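Local atomic coordinates of glucokinase (Enterococcus faecalis, PDB entry 2QM1), a protein that probably phosphorylates glucose with ATP, acting as a zinc-containing glucokinase of the ROK family in the actin-like ATPase clan. Residues H45-P48 and S49-S53; S211-K214 and Q215-D219; E289-F292 and P293-N297. One frame throughout, in Å; residues are numbered along the deposited sequence. Where two conformers were deposited one is given.

In the fold
All three contacts are local and lie far apart, interactions 1 and 3 about 47 Å between centres. Each is partly buried, with a buried apolar side and an exposed one. In interaction 1, on helix 46-60, Ile46 and Ile50 face the sheet holding strands 7-13 and 17-24, while Val47 and Ile51 turn to helix 100-108; its side chains meet mainly through apolar pairs, over backbone bonds to which a serine hydroxyl adds one more. Interaction 2 forms the short helix 212-218, with Leu213 and Ile217 buried and exposed Asp218 in a salt bridge. Interaction 3 joins helix 277-289 to helix 293-296, and its aromatic and aliphatic groups also meet the second subunit.

Interaction 1: residues H45-P48 and S49-S53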
ATOM      1  N   HIS B  45      20.222  28.777  -1.932  1.00 45.55           N
ATOM      2  CA  HIS B  45      21.612  28.448  -1.545  1.00 44.93           C
ATOM      3  C   HIS B  45      21.841  26.953  -1.220  1.00 43.68           C
ATOM      4  O   HIS B  45      22.976  26.526  -1.060  1.00 42.89           O
ATOM      5  CB  HIS B  45      22.084  29.352  -0.369  1.00 45.96           C
ATOM      6  CG  HIS B  45      22.078  30.815  -0.697  1.00 46.38           C
ATOM      7  ND1 HIS B  45      22.863  31.357  -1.689  1.00 51.77           N
ATOM      8  CD2 HIS B  45      21.349  31.840  -0.196  1.00 48.59           C
ATOM      9  CE1 HIS B  45      22.635  32.657  -1.775  1.00 49.11           C
ATOM     10  NE2 HIS B  45      21.711  32.971  -0.885  1.00 49.99           N
ATOM     11  N   ILE B  46      20.769  26.165  -1.132  1.00 42.47           N
ATOM     12  CA  ILE B  46      20.880  24.770  -0.670  1.00 42.01           C
ATOM     13  C   ILE B  46      21.650  23.916  -1.691  1.00 41.93           C
ATOM     14  O   ILE B  46      22.741  23.405  -1.402  1.00 41.67           O
ATOM     15  CB  ILE B  46      19.487  24.206  -0.331  1.00 43.03           C
ATOM     16  CG1 ILE B  46      18.929  24.961   0.882  1.00 43.02           C
ATOM     17  CG2 ILE B  46      19.484  22.647  -0.068  1.00 39.95           C
ATOM     18  CD1 ILE B  46      17.479  24.581   1.222  1.00 39.61           C
ATOM     19  N   VAL B  47      21.119  23.835  -2.906  1.00 40.45           N
ATOM     20  CA  VAL B  47      21.767  23.063  -3.937  1.00 39.37           C
ATOM     21  C   VAL B  47      23.191  23.562  -4.210  1.00 39.62           C
ATOM     22  O   VAL B  47      24.087  22.736  -4.285  1.00 38.58           O
ATOM     23  CB  VAL B  47      20.907  22.902  -5.205  1.00 39.90           C
ATOM     24  CG1 VAL B  47      21.771  22.461  -6.411  1.00 39.63           C
ATOM     25  CG2 VAL B  47      19.767  21.896  -4.922  1.00 37.69           C
ATOM     26  N   PRO B  48      23.413  24.897  -4.343  1.00 39.38           N
ATOM     27  CA  PRO B  48      24.830  25.298  -4.481  1.00 38.88           C
ATOM     28  C   PRO B  48      25.727  24.885  -3.282  1.00 38.77           C
ATOM     29  O   PRO B  48      26.907  24.592  -3.472  1.00 37.80           O
ATOM     30  CB  PRO B  48      24.740  26.818  -4.577  1.00 40.15           C
ATOM     31  CG  PRO B  48      23.311  27.055  -5.176  1.00 40.32           C
ATOM     32  CD  PRO B  48      22.508  26.057  -4.446  1.00 38.24           C
ATOM     33  N   SER B  49      25.190  24.916  -2.062  1.00 37.06           N
ATOM     34  CA  SER B  49      25.983  24.508  -0.911  1.00 36.93           C
ATOM     35  C   SER B  49      26.365  23.005  -0.974  1.00 36.97           C
ATOM     36  O   SER B  49      27.441  22.608  -0.517  1.00 37.46           O
ATOM     37  CB  SER B  49      25.282  24.852   0.401  1.00 36.07           C
ATOM     38  OG  SER B  49      24.213  23.986   0.615  1.00 34.69           O
ATOM     39  N   ILE B  50      25.493  22.197  -1.577  1.00 37.12           N
ATOM     40  CA  ILE B  50      25.704  20.760  -1.667  1.00 36.71           C
ATOM     41  C   ILE B  50      26.776  20.534  -2.715  1.00 37.17           C
ATOM     42  O   ILE B  50      27.704  19.756  -2.496  1.00 36.48           O
ATOM     43  CB  ILE B  50      24.371  20.037  -2.030  1.00 36.97           C
ATOM     44  CG1 ILE B  50      23.339  20.166  -0.865  1.00 34.99           C
ATOM     45  CG2 ILE B  50      24.613  18.609  -2.466  1.00 34.45           C
ATOM     46  CD1 ILE B  50      21.900  19.499  -1.196  1.00 34.94           C
ATOM     47  N   ILE B  51      26.637  21.224  -3.852  1.00 37.00           N
ATOM     48  CA  ILE B  51      27.633  21.163  -4.924  1.00 36.93           C
ATOM     49  C   ILE B  51      29.018  21.563  -4.413  1.00 38.22           C
ATOM     50  O   ILE B  51      30.018  20.841  -4.622  1.00 37.91           O
ATOM     51  CB  ILE B  51      27.213  22.089  -6.067  1.00 38.00           C
ATOM     52  CG1 ILE B  51      25.936  21.531  -6.766  1.00 34.71           C
ATOM     53  CG2 ILE B  51      28.424  22.364  -7.004  1.00 34.75           C
ATOM     54  CD1 ILE B  51      25.295  22.524  -7.780  1.00 37.48           C
ATOM     55  N   GLU B  52      29.076  22.725  -3.751  1.00 37.74           N
ATOM     56  CA  GLU B  52      30.294  23.201  -3.106  1.00 38.56           C
ATOM     57  C   GLU B  52      30.903  22.253  -2.089  1.00 37.36           C
ATOM     58  O   GLU B  52      32.110  22.112  -2.069  1.00 34.56           O
ATOM     59  CB  GLU B  52      30.097  24.570  -2.464  1.00 38.54           C
ATOM     60  CG  GLU B  52      31.329  25.151  -1.806  1.00 45.47           C
ATOM     61  CD  GLU B  52      32.593  25.120  -2.688  1.00 50.92           C
ATOM     62  OE1 GLU B  52      33.685  24.942  -2.117  1.00 53.55           O
ATOM     63  OE2 GLU B  52      32.506  25.276  -3.930  1.00 53.07           O
ATOM     64  N   SER B  53      30.078  21.659  -1.220  1.00 36.64           N
ATOM     65  CA  SER B  53      30.600  20.776  -0.183  1.00 37.00           C
ATOM     66  C   SER B  53      31.244  19.512  -0.814  1.00 38.24           C
ATOM     67  O   SER B  53      32.276  19.039  -0.360  1.00 39.26           O
ATOM     68  CB  SER B  53      29.483  20.406   0.792  1.00 37.21           C
ATOM     69  OG  SER B  53      29.924  19.476   1.772  1.00 37.03           O
TER
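Ile46 and Ile50 form the first of two apolar pairs along the opening turns of helix 46-60. Their side chains lie side by side and point the same way, Ile46 CG2 coming within 4.1 Å of Ile50 CD1. One turn spacing also joins Val47 to Ile51, but here the branches cross at a slant, with Val47 CG1 3.8 Å from Ile51 CD1. CG1 of Val47 meets Ile51 because it stands anti to the backbone N (chi1 163°). Beta-branched residues suit both rows, since their stiff, broad side chains fill the ground between a helix and its neighbours. Ile46 rests on Leu13 of strand 7-13, and Ile50 on Ile11 of that strand and on Ile18 and Phe20 of strand 17-24, whereas Val47 and Ile51 cover helix 100-108.

The polar contacts are all made to backbone carbonyls. Ser49 N bonds to His45 O, Ile51 N to Val47 O at 3.0 Å and 173°, and Glu52 N to Pro48 O at 2.9 Å. Ile46 O takes two donors: Ile50 N at 3.0 Å, nearly in line with the C=O bond, and Ser49 OG at 2.6 Å, which lies in the carbonyl plane on a lone pair. A chi1 of 73° swings the hydroxyl back to that oxygen. Pro48 fits so early in a helix because a first-turn nitrogen has no preceding turn to which it must donate.

The serine therefore pairs its polar end within the helix while lying against Ile18, and the aliphatic groups make most of the contacts with sheet and neighbouring helix, Ser53 OG adding a hydrogen bond to Trp33.

Interaction 2: residues S211-K214 and Q215-D219; sequences SELK and QAIDD
The carboxylate of Asp218 is the flat group of this contact, and Lys214 reaches it from one turn earlier in the helix. Lys214 NZ sits 2.8 Å from Asp218 OD2 in a salt bridge, where OD2 offers its syn lone pair, on the side of OD1. That other oxygen, OD1, is hydrogen-bonded to Ser204 OG, so both oxygens are engaged, and Lys214 NZ makes a weak hydrogen bond to the same Ser204 hydroxyl. The lysine chain crosses the acid obliquely; it runs out from the helix and then bends at its last torsion (chi4 61°), which brings the ammonium to OD2 from the side, near the plane of the carboxylate. Its CE methylene also comes within 3.1 Å of OD2. Asp218 helps by placing CG beside its own backbone N (chi1 -77°), facing the preceding turn. A long flexible chain is well suited to spanning this distance, and its charge probably offsets a negative group near the carboxyl end of the helix.

On the inner flank Leu213 and Ile217 repeat the same spacing with apolar groups. Leu213 CD1 meets Ile217 CG1 at 3.6 Å, and the leucine also packs on Phe238 and Ala239 of helix 237-261 and on Phe231.

The backbone supplies the frame: Ile217 N bonds to Leu213 O at 3.0 Å and Asp218 N to Lys214 O at 2.8 Å. At the start, Ser211 OG accepts from Lys214 N at 3.0 Å, while Asp236 takes the N-H of Leu213.

Together these features make a short amphipathic helix at the protein surface, with a serine N-cap at one end and an i to i+4 salt bridge on its polar side.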
ATOM      1  N   SER B 211       2.035  11.887  39.035  1.00 55.72           N
ATOM      2  CA  SER B 211       3.205  11.227  38.546  1.00 54.09           C
ATOM      3  C   SER B 211       4.204  12.295  38.108  1.00 52.83           C
ATOM      4  O   SER B 211       3.828  13.423  37.832  1.00 52.06           O
ATOM      5  CB  SER B 211       2.795  10.339  37.374  1.00 53.98           C
ATOM      6  OG  SER B 211       2.484  11.076  36.189  1.00 54.46           O
ATOM      7  N   GLU B 212       5.476  11.938  38.025  1.00 51.68           N
ATOM      8  CA  GLU B 212       6.440  12.889  37.525  1.00 50.96           C
ATOM      9  C   GLU B 212       6.146  13.357  36.107  1.00 49.25           C
ATOM     10  O   GLU B 212       6.397  14.530  35.784  1.00 49.98           O
ATOM     11  CB  GLU B 212       7.875  12.374  37.636  1.00 51.99           C
ATOM     12  CG  GLU B 212       8.865  13.519  37.894  1.00 54.67           C
ATOM     13  CD  GLU B 212      10.148  13.066  38.559  1.00 60.41           C
ATOM     14  OE1 GLU B 212      10.946  12.380  37.876  1.00 64.55           O
ATOM     15  OE2 GLU B 212      10.366  13.404  39.749  1.00 61.09           O
ATOM     16  N   LEU B 213       5.622  12.453  35.271  1.00 46.67           N
ATOM     17  CA  LEU B 213       5.317  12.792  33.895  1.00 43.88           C
ATOM     18  C   LEU B 213       4.135  13.773  33.791  1.00 43.09           C
ATOM     19  O   LEU B 213       4.186  14.733  33.008  1.00 42.93           O
ATOM     20  CB  LEU B 213       5.044  11.552  33.017  1.00 44.16           C
ATOM     21  CG  LEU B 213       4.607  11.917  31.572  1.00 42.91           C
ATOM     22  CD1 LEU B 213       5.613  12.830  30.896  1.00 42.32           C
ATOM     23  CD2 LEU B 213       4.282  10.739  30.668  1.00 42.72           C
ATOM     24  N   LYS B 214       3.079  13.505  34.547  1.00 40.77           N
ATOM     25  CA  LYS B 214       1.891  14.326  34.483  1.00 41.64           C
ATOM     26  C   LYS B 214       2.234  15.775  34.904  1.00 41.32           C
ATOM     27  O   LYS B 214       1.833  16.725  34.235  1.00 40.47           O
ATOM     28  CB  LYS B 214       0.782  13.751  35.369  1.00 41.37           C
ATOM     29  CG  LYS B 214      -0.510  14.583  35.343  1.00 43.41           C
ATOM     30  CD  LYS B 214      -1.304  14.414  36.595  1.00 41.60           C
ATOM     31  CE  LYS B 214      -2.125  15.648  36.952  1.00 47.95           C
ATOM     32  NZ  LYS B 214      -3.147  16.064  35.952  1.00 46.86           N
ATOM     33  N   GLN B 215       2.972  15.908  36.006  0.50 40.61           N
ATOM     34  CA  GLN B 215       3.436  17.197  36.488  0.50 40.13           C
ATOM     35  C   GLN B 215       4.171  18.006  35.411  0.50 40.76           C
ATOM     36  O   GLN B 215       3.854  19.178  35.207  0.50 39.54           O
ATOM     37  CB  GLN B 215       4.329  17.006  37.705  0.50 40.37           C
ATOM     38  CG  GLN B 215       3.593  16.598  38.983  0.50 38.34           C
ATOM     39  CD  GLN B 215       4.400  16.902  40.236  0.50 39.12           C
ATOM     40  OE1 GLN B 215       4.493  16.078  41.149  0.50 40.50           O
ATOM     41  NE2 GLN B 215       4.974  18.101  40.295  0.50 37.18           N
ATOM     42  N   ALA B 216       5.142  17.389  34.729  1.00 41.14           N
ATOM     43  CA  ALA B 216       5.917  18.110  33.708  1.00 42.79           C
ATOM     44  C   ALA B 216       5.088  18.483  32.465  1.00 43.99           C
ATOM     45  O   ALA B 216       5.265  19.575  31.880  1.00 44.68           O
ATOM     46  CB  ALA B 216       7.127  17.346  33.309  1.00 43.44           C
ATOM     47  N   ILE B 217       4.231  17.559  32.031  1.00 44.32           N
ATOM     48  CA  ILE B 217       3.293  17.824  30.935  1.00 44.55           C
ATOM     49  C   ILE B 217       2.410  19.026  31.302  1.00 44.70           C
ATOM     50  O   ILE B 217       2.322  20.015  30.554  1.00 43.42           O
ATOM     51  CB  ILE B 217       2.436  16.560  30.615  1.00 45.25           C
ATOM     52  CG1 ILE B 217       3.305  15.473  29.942  1.00 44.51           C
ATOM     53  CG2 ILE B 217       1.192  16.904  29.798  1.00 43.77           C
ATOM     54  CD1 ILE B 217       3.888  15.771  28.512  1.00 43.73           C
ATOM     55  N   ASP B 218       1.822  18.952  32.489  1.00 44.78           N
ATOM     56  CA  ASP B 218       0.901  19.953  32.941  1.00 46.32           C
ATOM     57  C   ASP B 218       1.552  21.328  33.117  1.00 47.55           C
ATOM     58  O   ASP B 218       0.887  22.364  32.918  1.00 46.79           O
ATOM     59  CB  ASP B 218       0.219  19.489  34.213  1.00 46.37           C
ATOM     60  CG  ASP B 218      -0.874  18.454  33.944  1.00 46.75           C
ATOM     61  OD1 ASP B 218      -1.432  18.407  32.828  1.00 45.76           O
ATOM     62  OD2 ASP B 218      -1.190  17.704  34.875  1.00 48.54           O
ATOM     63  N   ASP B 219       2.849  21.312  33.450  1.00 48.39           N
ATOM     64  CA  ASP B 219       3.703  22.509  33.558  1.00 49.84           C
ATOM     65  C   ASP B 219       4.076  23.144  32.218  1.00 50.15           C
ATOM     66  O   ASP B 219       4.702  24.209  32.188  1.00 50.57           O
ATOM     67  CB  ASP B 219       5.028  22.141  34.213  1.00 49.99           C
ATOM     68  CG  ASP B 219       4.924  21.938  35.710  1.00 53.33           C
ATOM     69  OD1 ASP B 219       3.992  22.469  36.359  1.00 52.26           O
ATOM     70  OD2 ASP B 219       5.832  21.244  36.235  1.00 58.15           O
TER

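Interaction 3: residues E289-F292 and P293-N297; sequences EFTF and PQVRN
Val295 leans over the ring of Phe292 and makes a CH-pi contact with its face. The methyl CG2 lies 3.8 Å from the ring centroid, 23° off the normal, and is displaced toward the rim, so that CZ is its nearest ring atom at 3.4 Å. The ring stands here because CG of Phe292 falls between the backbone N and carbonyl carbon (chi1 67°), which turns it toward the short helix that follows. Gln294 meets the edge instead: in the conformer given, OE1 lies in the ring plane 3.4 Å from CD2, the amide turned 77° to the ring, though a second conformer makes this contact less certain.

Thr291 crosses Val295 at about a right angle, its CG2 resting 3.8 Å from Val295 CG1. The two branches of the valine are thus divided between the threonine methyl and the aromatic ring, a task for which a beta-branched residue is well shaped. On the other branch of Thr291, OG1 lies 3.3 Å from Arg296 CG, yet its hydrogen bond goes to Phe287 O. Arg296 in turn sends NE to Gln288 O, tying the new helix to the end of helix 277-289.

Phe292 is the N-cap residue. Its O accepts a nearly straight bond from Arg296 N at 2.9 Å, and a weak one from Val295 N; Pro293, lacking an N-H, suits the first helical position.

Phe292 and Val295 also pack on Glu166 and Cys163 of the second subunit. The chemistry thus divides: the carbonyl of Phe292 starts the helix, with Phe287 O and Gln288 O receiving Thr291 and Arg296, while the aromatic and aliphatic groups contribute to the dimer interface.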
ATOM      1  N   GLU B 289      -3.892  -7.009  17.259  0.50 40.37           N
ATOM      2  CA  GLU B 289      -5.370  -6.828  17.358  0.50 39.94           C
ATOM      3  C   GLU B 289      -5.955  -6.521  15.983  0.50 39.88           C
ATOM      4  O   GLU B 289      -6.985  -7.060  15.590  0.50 40.76           O
ATOM      5  CB  GLU B 289      -5.815  -5.698  18.334  0.50 39.10           C
ATOM      6  CG  GLU B 289      -7.362  -5.646  18.525  0.50 38.97           C
ATOM      7  CD  GLU B 289      -7.957  -4.294  18.973  0.50 38.29           C
ATOM      8  OE1 GLU B 289      -8.628  -4.217  20.008  0.50 40.50           O
ATOM      9  OE2 GLU B 289      -7.819  -3.299  18.288  0.50 38.56           O
ATOM     10  N   PHE B 290      -5.296  -5.637  15.261  1.00 40.59           N
ATOM     11  CA  PHE B 290      -5.906  -5.045  14.081  1.00 40.19           C
ATOM     12  C   PHE B 290      -5.651  -5.784  12.752  1.00 39.58           C
ATOM     13  O   PHE B 290      -6.052  -5.319  11.687  1.00 41.04           O
ATOM     14  CB  PHE B 290      -5.522  -3.552  14.005  1.00 39.53           C
ATOM     15  CG  PHE B 290      -6.127  -2.723  15.095  1.00 38.70           C
ATOM     16  CD1 PHE B 290      -7.489  -2.800  15.378  1.00 42.70           C
ATOM     17  CD2 PHE B 290      -5.351  -1.873  15.840  1.00 35.39           C
ATOM     18  CE1 PHE B 290      -8.050  -2.047  16.419  1.00 42.69           C
ATOM     19  CE2 PHE B 290      -5.914  -1.099  16.893  1.00 41.80           C
ATOM     20  CZ  PHE B 290      -7.250  -1.187  17.166  1.00 39.99           C
ATOM     21  N   THR B 291      -5.021  -6.945  12.800  1.00 39.27           N
ATOM     22  CA  THR B 291      -4.643  -7.641  11.547  1.00 37.51           C
ATOM     23  C   THR B 291      -5.355  -8.993  11.410  1.00 37.48           C
ATOM     24  O   THR B 291      -5.667  -9.647  12.411  1.00 35.51           O
ATOM     25  CB  THR B 291      -3.076  -7.783  11.375  1.00 36.95           C
ATOM     26  OG1 THR B 291      -2.464  -8.302  12.587  1.00 38.54           O
ATOM     27  CG2 THR B 291      -2.441  -6.406  11.023  1.00 37.35           C
ATOM     28  N   PHE B 292      -5.646  -9.380  10.167  1.00 35.81           N
ATOM     29  CA  PHE B 292      -6.254 -10.682   9.948  1.00 37.17           C
ATOM     30  C   PHE B 292      -5.226 -11.815  10.106  1.00 36.00           C
ATOM     31  O   PHE B 292      -4.041 -11.572  10.047  1.00 35.54           O
ATOM     32  CB  PHE B 292      -7.161 -10.736   8.684  1.00 35.22           C
ATOM     33  CG  PHE B 292      -6.448 -10.586   7.380  1.00 36.29           C
ATOM     34  CD1 PHE B 292      -6.374  -9.347   6.753  1.00 39.51           C
ATOM     35  CD2 PHE B 292      -5.936 -11.681   6.733  1.00 36.50           C
ATOM     36  CE1 PHE B 292      -5.733  -9.209   5.515  1.00 39.08           C
ATOM     37  CE2 PHE B 292      -5.291 -11.560   5.508  1.00 39.75           C
ATOM     38  CZ  PHE B 292      -5.184 -10.331   4.903  1.00 36.62           C
ATOM     39  N   PRO B 293      -5.677 -13.026  10.453  1.00 37.79           N
ATOM     40  CA  PRO B 293      -4.714 -14.093  10.788  1.00 37.46           C
ATOM     41  C   PRO B 293      -3.499 -14.314   9.856  1.00 37.30           C
ATOM     42  O   PRO B 293      -2.389 -14.454  10.332  1.00 39.14           O
ATOM     43  CB  PRO B 293      -5.586 -15.329  10.790  1.00 37.67           C
ATOM     44  CG  PRO B 293      -6.927 -14.801  11.344  1.00 39.05           C
ATOM     45  CD  PRO B 293      -7.071 -13.512  10.555  1.00 38.01           C
ATOM     46  N   GLN B 294      -3.722 -14.359   8.554  0.60 37.55           N
ATOM     47  CA  GLN B 294      -2.632 -14.614   7.645  0.60 36.78           C
ATOM     48  C   GLN B 294      -1.554 -13.495   7.742  0.60 36.42           C
ATOM     49  O   GLN B 294      -0.358 -13.742   7.559  0.60 36.70           O
ATOM     50  CB  GLN B 294      -3.194 -14.829   6.235  0.60 36.49           C
ATOM     51  CG  GLN B 294      -4.092 -16.091   6.092  0.60 37.44           C
ATOM     52  CD  GLN B 294      -5.621 -15.873   6.294  0.60 37.26           C
ATOM     53  OE1 GLN B 294      -6.078 -15.048   7.102  0.60 30.92           O
ATOM     54  NE2 GLN B 294      -6.412 -16.665   5.557  0.60 39.83           N
ATOM     55  N   VAL B 295      -1.976 -12.269   8.067  1.00 36.23           N
ATOM     56  CA  VAL B 295      -1.048 -11.160   8.221  1.00 35.67           C
ATOM     57  C   VAL B 295      -0.376 -11.192   9.597  1.00 36.05           C
ATOM     58  O   VAL B 295       0.815 -10.928   9.727  1.00 35.31           O
ATOM     59  CB  VAL B 295      -1.724  -9.780   7.931  1.00 35.93           C
ATOM     60  CG1 VAL B 295      -0.794  -8.609   8.379  1.00 34.43           C
ATOM     61  CG2 VAL B 295      -2.155  -9.691   6.414  1.00 30.93           C
ATOM     62  N   ARG B 296      -1.158 -11.525  10.614  1.00 36.93           N
ATOM     63  CA  ARG B 296      -0.657 -11.665  11.991  1.00 39.18           C
ATOM     64  C   ARG B 296       0.512 -12.618  12.091  1.00 38.37           C
ATOM     65  O   ARG B 296       1.424 -12.419  12.886  1.00 37.90           O
ATOM     66  CB  ARG B 296      -1.705 -12.332  12.860  1.00 40.21           C
ATOM     67  CG  ARG B 296      -2.897 -11.549  13.125  1.00 45.73           C
ATOM     68  CD  ARG B 296      -3.785 -12.454  13.874  1.00 51.15           C
ATOM     69  NE  ARG B 296      -4.106 -11.817  15.102  1.00 50.09           N
ATOM     70  CZ  ARG B 296      -4.240 -12.414  16.269  1.00 40.38           C
ATOM     71  NH1 ARG B 296      -4.053 -13.700  16.419  1.00 42.35           N
ATOM     72  NH2 ARG B 296      -4.531 -11.653  17.295  1.00 43.13           N
ATOM     73  N   ASN B 297       0.429 -13.698  11.332  1.00 38.40           N
ATOM     74  CA  ASN B 297       1.337 -14.814  11.484  1.00 37.54           C
ATOM     75  C   ASN B 297       2.468 -14.668  10.509  1.00 38.71           C
ATOM     76  O   ASN B 297       3.286 -15.588  10.361  1.00 38.74           O
ATOM     77  CB  ASN B 297       0.596 -16.111  11.227  1.00 36.80           C
ATOM     78  CG  ASN B 297      -0.523 -16.383  12.266  1.00 38.82           C
ATOM     79  OD1 ASN B 297      -1.584 -16.891  11.943  1.00 43.37           O
ATOM     80  ND2 ASN B 297      -0.270 -16.030  13.483  1.00 31.24           N
TER